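Local coordinates for tetratricopeptide TPR_2 repeat protein (Thermobaculum terrenum, PDB 5DJS) that joins tetratricopeptide repeats to a GT-B-type domain of glycosyltransferase family 41 and binds uridine-5'-diphosphate, at residues Leu403-Leu417 with Thr424-Leu438. The protein carries 1 engineered substitution. Numbering follows the deposited sequence.
Sequences LLATYNDIDVALDTL and TSLEALWMGVPVVTL. With UDP (uridine-5'-diphosphate), chain E.
Tyr407 lays one face of its ring on helix 423-430, where Ala428 CA sits 3.7 Å from the ring centroid in a CH-pi contact. Alanine suits this place because its small side chain lets the ring lie almost on the backbone; Ala428 CB meets the rim at Tyr407 CE1. Met431 crosses the tyrosine at about a right angle, its CB 3.6 Å from Tyr407 CB. Bent at chi2 and chi3, the methionine chain curls round Leu404 O, with CG and CE both close to it. Val433 splits its branches: CG2 packs near Tyr407 CD1, while CG1, anti to the backbone N (chi1 -179°), reaches Ala413 CB at 4.0 Å. Helix 423-430 ends in a Schellman motif with Gly432 at positive phi, which turns the chain into strand 435-438. That strand pairs in parallel with strand 412-414, completing a beta-alpha-beta unit: Ala413 N donates to Pro434 O (2.8 Å). At the ligand end, a water donates to Asp415 OD1 and Thr424 OG1 and also bonds Ser425 OG; Thr424 OG1 also hydrogen-bonds Asn337, and Asp415 OD2 is held by Thr448 and Ser420. Leu404 CD1 packs across Glu427 CB, 3.6 Å away, next to the base of a side chain whose carboxylate meets the UDP ribose hydroxyls. The contact thus grades from an apolar interior to a polar end at the UDP, where a salt bridge from Arg400 probably helps hold that carboxylate in place.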
loop_
_atom_site.group_PDB
_atom_site.type_symbol
_atom_site.label_atom_id
_atom_site.label_comp_id
_atom_site.label_asym_id
_atom_site.label_seq_id
_atom_site.Cartn_x
_atom_site.Cartn_y
_atom_site.Cartn_z
ATOM N N LEU A 403 -16.768 7.014 -3.985
ATOM C CA LEU A 403 -16.302 5.755 -4.587
ATOM C C LEU A 403 -17.070 4.559 -4.053
ATOM O O LEU A 403 -17.482 3.687 -4.822
ATOM C CB LEU A 403 -14.803 5.545 -4.358
ATOM C CG LEU A 403 -14.181 4.272 -4.968
ATOM C CD1 LEU A 403 -13.723 4.486 -6.409
ATOM C CD2 LEU A 403 -13.033 3.773 -4.107
ATOM N N LEU A 404 -17.236 4.503 -2.739
ATOM C CA LEU A 404 -18.109 3.500 -2.115
ATOM C C LEU A 404 -19.510 3.456 -2.769
ATOM O O LEU A 404 -20.036 2.380 -3.077
ATOM C CB LEU A 404 -18.235 3.768 -0.603
ATOM C CG LEU A 404 -17.354 3.067 0.451
ATOM C CD1 LEU A 404 -16.249 2.199 -0.120
ATOM C CD2 LEU A 404 -16.788 4.082 1.436
ATOM N N ALA A 405 -20.089 4.633 -2.995
ATOM C CA ALA A 405 -21.419 4.754 -3.597
ATOM C C ALA A 405 -21.500 4.159 -5.008
ATOM O O ALA A 405 -22.545 3.623 -5.362
ATOM C CB ALA A 405 -21.882 6.213 -3.599
ATOM N N THR A 406 -20.416 4.225 -5.798
ATOM C CA THR A 406 -20.412 3.658 -7.172
ATOM C C THR A 406 -20.349 2.128 -7.209
ATOM O O THR A 406 -20.458 1.548 -8.280
ATOM C CB THR A 406 -19.273 4.205 -8.084
ATOM O OG1 THR A 406 -17.999 3.794 -7.579
ATOM C CG2 THR A 406 -19.328 5.728 -8.217
ATOM N N TYR A 407 -20.143 1.472 -6.069
ATOM C CA TYR A 407 -20.333 0.014 -5.996
ATOM C C TYR A 407 -21.795 -0.415 -6.187
ATOM O O TYR A 407 -22.055 -1.550 -6.602
ATOM C CB TYR A 407 -19.805 -0.561 -4.681
ATOM C CG TYR A 407 -18.331 -0.879 -4.697
ATOM C CD1 TYR A 407 -17.849 -1.991 -5.385
ATOM C CD2 TYR A 407 -17.412 -0.082 -4.003
ATOM C CE1 TYR A 407 -16.499 -2.300 -5.388
ATOM C CE2 TYR A 407 -16.053 -0.381 -4.008
ATOM C CZ TYR A 407 -15.609 -1.496 -4.699
ATOM O OH TYR A 407 -14.278 -1.795 -4.706
ATOM N N ASN A 408 -22.732 0.486 -5.883
ATOM C CA ASN A 408 -24.159 0.251 -6.147
ATOM C C ASN A 408 -24.461 -0.044 -7.612
ATOM O O ASN A 408 -25.394 -0.800 -7.899
ATOM C CB ASN A 408 -25.012 1.442 -5.694
ATOM C CG ASN A 408 -25.178 1.505 -4.184
ATOM O OD1 ASN A 408 -25.222 0.476 -3.513
ATOM N ND2 ASN A 408 -25.308 2.717 -3.648
ATOM N N ASP A 409 -23.667 0.546 -8.515
ATOM C CA ASP A 409 -23.768 0.296 -9.956
ATOM C C ASP A 409 -22.910 -0.875 -10.466
ATOM O O ASP A 409 -22.818 -1.064 -11.680
ATOM C CB ASP A 409 -23.419 1.579 -10.720
ATOM C CG ASP A 409 -24.256 2.787 -10.268
ATOM O OD1 ASP A 409 -25.386 2.597 -9.763
ATOM O OD2 ASP A 409 -23.780 3.931 -10.416
ATOM N N ILE A 410 -22.322 -1.666 -9.559
ATOM C CA ILE A 410 -21.466 -2.811 -9.908
ATOM C C ILE A 410 -22.104 -4.096 -9.400
ATOM O O ILE A 410 -22.498 -4.178 -8.241
ATOM C CB ILE A 410 -20.059 -2.708 -9.256
ATOM C CG1 ILE A 410 -19.370 -1.386 -9.615
ATOM C CG2 ILE A 410 -19.156 -3.887 -9.643
ATOM C CD1 ILE A 410 -19.069 -1.190 -11.087
ATOM N N ASP A 411 -22.149 -5.109 -10.254
ATOM C CA ASP A 411 -22.727 -6.410 -9.894
ATOM C C ASP A 411 -21.695 -7.338 -9.257
ATOM O O ASP A 411 -21.995 -8.037 -8.288
ATOM C CB ASP A 411 -23.322 -7.087 -11.134
ATOM C CG ASP A 411 -24.348 -6.220 -11.828
ATOM O OD1 ASP A 411 -25.352 -5.873 -11.176
ATOM O OD2 ASP A 411 -24.145 -5.872 -13.015
ATOM N N VAL A 412 -20.495 -7.360 -9.832
ATOM C CA VAL A 412 -19.397 -8.228 -9.399
ATOM C C VAL A 412 -18.086 -7.440 -9.434
ATOM O O VAL A 412 -17.827 -6.715 -10.400
ATOM C CB VAL A 412 -19.251 -9.435 -10.349
ATOM C CG1 VAL A 412 -18.039 -10.294 -9.986
ATOM C CG2 VAL A 412 -20.531 -10.266 -10.363
ATOM N N ALA A 413 -17.261 -7.599 -8.398
ATOM C CA ALA A 413 -15.917 -7.006 -8.373
ATOM C C ALA A 413 -14.863 -8.038 -8.741
ATOM O O ALA A 413 -14.952 -9.199 -8.339
ATOM C CB ALA A 413 -15.621 -6.432 -7.012
ATOM N N LEU A 414 -13.870 -7.610 -9.514
ATOM C CA LEU A 414 -12.763 -8.478 -9.928
ATOM C C LEU A 414 -11.482 -8.008 -9.263
ATOM O O LEU A 414 -11.172 -6.818 -9.293
ATOM C CB LEU A 414 -12.601 -8.449 -11.449
ATOM C CG LEU A 414 -13.813 -8.908 -12.260
ATOM C CD1 LEU A 414 -13.588 -8.664 -13.744
ATOM C CD2 LEU A 414 -14.117 -10.373 -12.007
ATOM N N ASP A 415 -10.750 -8.942 -8.667
ATOM C CA ASP A 415 -9.500 -8.633 -7.956
ATOM C C ASP A 415 -8.308 -8.857 -8.870
ATOM O O ASP A 415 -8.367 -9.680 -9.782
ATOM C CB ASP A 415 -9.380 -9.525 -6.723
ATOM C CG ASP A 415 -8.112 -9.283 -5.920
ATOM O OD1 ASP A 415 -7.767 -8.102 -5.701
ATOM O OD2 ASP A 415 -7.461 -10.283 -5.512
ATOM N N THR A 416 -7.229 -8.122 -8.614
ATOM C CA THR A 416 -6.024 -8.192 -9.444
ATOM C C THR A 416 -5.083 -9.340 -9.064
ATOM O O THR A 416 -5.153 -9.901 -7.967
ATOM C CB THR A 416 -5.245 -6.872 -9.386
ATOM O OG1 THR A 416 -5.065 -6.483 -8.021
ATOM C CG2 THR A 416 -6.005 -5.772 -10.111
ATOM N N LEU A 417 -4.226 -9.688 -10.015
ATOM C CA LEU A 417 -3.127 -10.617 -9.808
ATOM C C LEU A 417 -1.896 -10.096 -10.590
ATOM O O LEU A 417 -2.062 -9.320 -11.538
ATOM C CB LEU A 417 -3.511 -12.022 -10.284
ATOM C CG LEU A 417 -4.071 -12.151 -11.712
ATOM C CD1 LEU A 417 -3.319 -13.171 -12.561
ATOM C CD2 LEU A 417 -5.549 -12.493 -11.671
ATOM N N THR A 424 -9.718 -2.264 -1.330
ATOM C CA THR A 424 -10.775 -2.149 -2.355
ATOM C C THR A 424 -11.704 -3.357 -2.282
ATOM O O THR A 424 -12.918 -3.228 -2.432
ATOM C CB THR A 424 -10.252 -2.007 -3.810
ATOM O OG1 THR A 424 -9.586 -3.204 -4.211
ATOM C CG2 THR A 424 -9.319 -0.819 -3.970
ATOM N N SER A 425 -11.132 -4.531 -2.041
ATOM C CA SER A 425 -11.942 -5.748 -1.883
ATOM C C SER A 425 -12.860 -5.665 -0.671
ATOM O O SER A 425 -14.043 -6.007 -0.762
ATOM C CB SER A 425 -11.052 -6.979 -1.774
ATOM O OG SER A 425 -10.136 -6.962 -2.838
ATOM N N LEU A 426 -12.310 -5.200 0.451
ATOM C CA LEU A 426 -13.093 -5.010 1.661
ATOM C C LEU A 426 -14.183 -3.956 1.435
ATOM O O LEU A 426 -15.324 -4.141 1.862
ATOM C CB LEU A 426 -12.192 -4.621 2.830
ATOM C CG LEU A 426 -12.882 -4.342 4.163
ATOM C CD1 LEU A 426 -13.528 -5.593 4.730
ATOM C CD2 LEU A 426 -11.868 -3.782 5.141
ATOM N N GLU A 427 -13.836 -2.871 0.749
ATOM C CA GLU A 427 -14.810 -1.837 0.417
ATOM C C GLU A 427 -15.971 -2.371 -0.413
ATOM O O GLU A 427 -17.111 -1.959 -0.210
ATOM C CB GLU A 427 -14.137 -0.675 -0.318
ATOM C CG GLU A 427 -13.324 0.228 0.601
ATOM C CD GLU A 427 -12.503 1.257 -0.141
ATOM O OE1 GLU A 427 -12.274 1.108 -1.369
ATOM O OE2 GLU A 427 -12.084 2.224 0.521
ATOM N N ALA A 428 -15.673 -3.271 -1.348
ATOM C CA ALA A 428 -16.697 -3.905 -2.180
ATOM C C ALA A 428 -17.671 -4.692 -1.313
ATOM O O ALA A 428 -18.885 -4.464 -1.372
ATOM C CB ALA A 428 -16.061 -4.817 -3.228
ATOM N N LEU A 429 -17.133 -5.587 -0.489
ATOM C CA LEU A 429 -17.956 -6.380 0.428
ATOM C C LEU A 429 -18.835 -5.496 1.324
ATOM O O LEU A 429 -20.016 -5.781 1.486
ATOM C CB LEU A 429 -17.101 -7.322 1.291
ATOM C CG LEU A 429 -16.186 -8.368 0.626
ATOM C CD1 LEU A 429 -15.790 -9.437 1.633
ATOM C CD2 LEU A 429 -16.801 -9.021 -0.600
ATOM N N TRP A 430 -18.279 -4.413 1.866
ATOM C CA TRP A 430 -19.071 -3.440 2.651
ATOM C C TRP A 430 -20.323 -2.923 1.918
ATOM O O TRP A 430 -21.332 -2.604 2.566
ATOM C CB TRP A 430 -18.226 -2.220 3.071
ATOM C CG TRP A 430 -17.222 -2.443 4.187
ATOM C CD1 TRP A 430 -17.217 -3.446 5.124
ATOM C CD2 TRP A 430 -16.103 -1.603 4.496
ATOM N NE1 TRP A 430 -16.151 -3.291 5.975
ATOM C CE2 TRP A 430 -15.451 -2.167 5.613
ATOM C CE3 TRP A 430 -15.576 -0.435 3.923
ATOM C CZ2 TRP A 430 -14.295 -1.600 6.172
ATOM C CZ3 TRP A 430 -14.430 0.136 4.488
ATOM C CH2 TRP A 430 -13.805 -0.448 5.598
ATOM N N MET A 431 -20.237 -2.828 0.585
ATOM C CA MET A 431 -21.358 -2.424 -0.282
ATOM C C MET A 431 -22.135 -3.601 -0.917
ATOM O O MET A 431 -22.851 -3.424 -1.911
ATOM C CB MET A 431 -20.828 -1.490 -1.377
ATOM C CG MET A 431 -20.145 -0.237 -0.849
ATOM S SD MET A 431 -21.172 0.733 0.272
ATOM C CE MET A 431 -22.533 1.221 -0.788
ATOM N N GLY A 432 -22.010 -4.792 -0.339
ATOM C CA GLY A 432 -22.741 -5.952 -0.813
ATOM C C GLY A 432 -22.419 -6.413 -2.219
ATOM O O GLY A 432 -23.279 -7.002 -2.874
ATOM N N VAL A 433 -21.187 -6.156 -2.669
ATOM C CA VAL A 433 -20.707 -6.599 -3.973
ATOM C C VAL A 433 -19.729 -7.754 -3.735
ATOM O O VAL A 433 -18.771 -7.590 -2.977
ATOM C CB VAL A 433 -20.003 -5.451 -4.733
ATOM C CG1 VAL A 433 -19.511 -5.910 -6.107
ATOM C CG2 VAL A 433 -20.947 -4.269 -4.902
ATOM N N PRO A 434 -19.959 -8.918 -4.379
ATOM C CA PRO A 434 -18.982 -9.998 -4.274
ATOM C C PRO A 434 -17.698 -9.701 -5.063
ATOM O O PRO A 434 -17.714 -8.892 -6.007
ATOM C CB PRO A 434 -19.713 -11.218 -4.863
ATOM C CG PRO A 434 -20.913 -10.701 -5.568
ATOM C CD PRO A 434 -21.024 -9.227 -5.346
ATOM N N VAL A 435 -16.608 -10.367 -4.669
ATOM C CA VAL A 435 -15.280 -10.163 -5.243
ATOM C C VAL A 435 -14.722 -11.509 -5.679
ATOM O O VAL A 435 -14.652 -12.428 -4.862
ATOM C CB VAL A 435 -14.318 -9.540 -4.207
ATOM C CG1 VAL A 435 -12.941 -9.285 -4.810
ATOM C CG2 VAL A 435 -14.888 -8.239 -3.649
ATOM N N VAL A 436 -14.320 -11.621 -6.947
ATOM C CA VAL A 436 -13.643 -12.818 -7.455
ATOM C C VAL A 436 -12.129 -12.571 -7.394
ATOM O O VAL A 436 -11.668 -11.477 -7.722
ATOM C CB VAL A 436 -14.055 -13.137 -8.905
ATOM C CG1 VAL A 436 -13.511 -14.497 -9.344
ATOM C CG2 VAL A 436 -15.580 -13.104 -9.057
ATOM N N THR A 437 -11.367 -13.580 -6.953
ATOM C CA THR A 437 -9.909 -13.482 -6.790
ATOM C C THR A 437 -9.221 -14.765 -7.201
ATOM O O THR A 437 -9.853 -15.820 -7.254
ATOM C CB THR A 437 -9.488 -13.236 -5.325
ATOM O OG1 THR A 437 -9.689 -14.423 -4.540
ATOM C CG2 THR A 437 -10.293 -12.139 -4.702
ATOM N N LEU A 438 -7.920 -14.661 -7.476
ATOM C CA LEU A 438 -7.030 -15.818 -7.515
ATOM C C LEU A 438 -6.266 -15.892 -6.184
ATOM O O LEU A 438 -5.752 -14.886 -5.691
ATOM C CB LEU A 438 -6.057 -15.720 -8.691
ATOM C CG LEU A 438 -5.017 -16.845 -8.853
ATOM C CD1 LEU A 438 -5.684 -18.180 -9.136
ATOM C CD2 LEU A 438 -4.006 -16.530 -9.949
HETATM N N1 UDP E . -9.535 5.453 -3.297
HETATM C C2 UDP E . -10.166 6.705 -3.552
HETATM N N3 UDP E . -10.415 7.085 -4.819
HETATM C C4 UDP E . -10.082 6.300 -5.856
HETATM C C5 UDP E . -9.471 5.070 -5.648
HETATM C C6 UDP E . -9.205 4.664 -4.346
HETATM O O2 UDP E . -10.496 7.475 -2.617
HETATM O O4 UDP E . -10.318 6.666 -7.017
HETATM C "C1'" UDP E . -9.263 5.025 -1.907
HETATM C "C2'" UDP E . -10.083 3.788 -1.595
HETATM O "O2'" UDP E . -10.653 3.978 -0.298
HETATM C "C3'" UDP E . -9.088 2.637 -1.695
HETATM C "C4'" UDP E . -7.718 3.269 -1.451
HETATM O "O4'" UDP E . -7.888 4.677 -1.674
HETATM O "O3'" UDP E . -9.352 1.598 -0.761
HETATM C "C5'" UDP E . -6.580 2.777 -2.346
HETATM O "O5'" UDP E . -6.681 1.395 -2.684
HETATM P PA UDP E . -5.757 0.795 -3.873
HETATM O O1A UDP E . -4.320 1.009 -3.461
HETATM O O2A UDP E . -6.272 1.375 -5.170
HETATM O O3A UDP E . -6.043 -0.797 -3.950
HETATM P PB UDP E . -5.902 -1.818 -2.705
HETATM O O1B UDP E . -6.640 -1.191 -1.558
HETATM O O2B UDP E . -6.601 -3.047 -3.185
HETATM O O3B UDP E . -4.414 -1.982 -2.504
HETATM O O HOH W 1 -9.645 -5.821 -5.410
#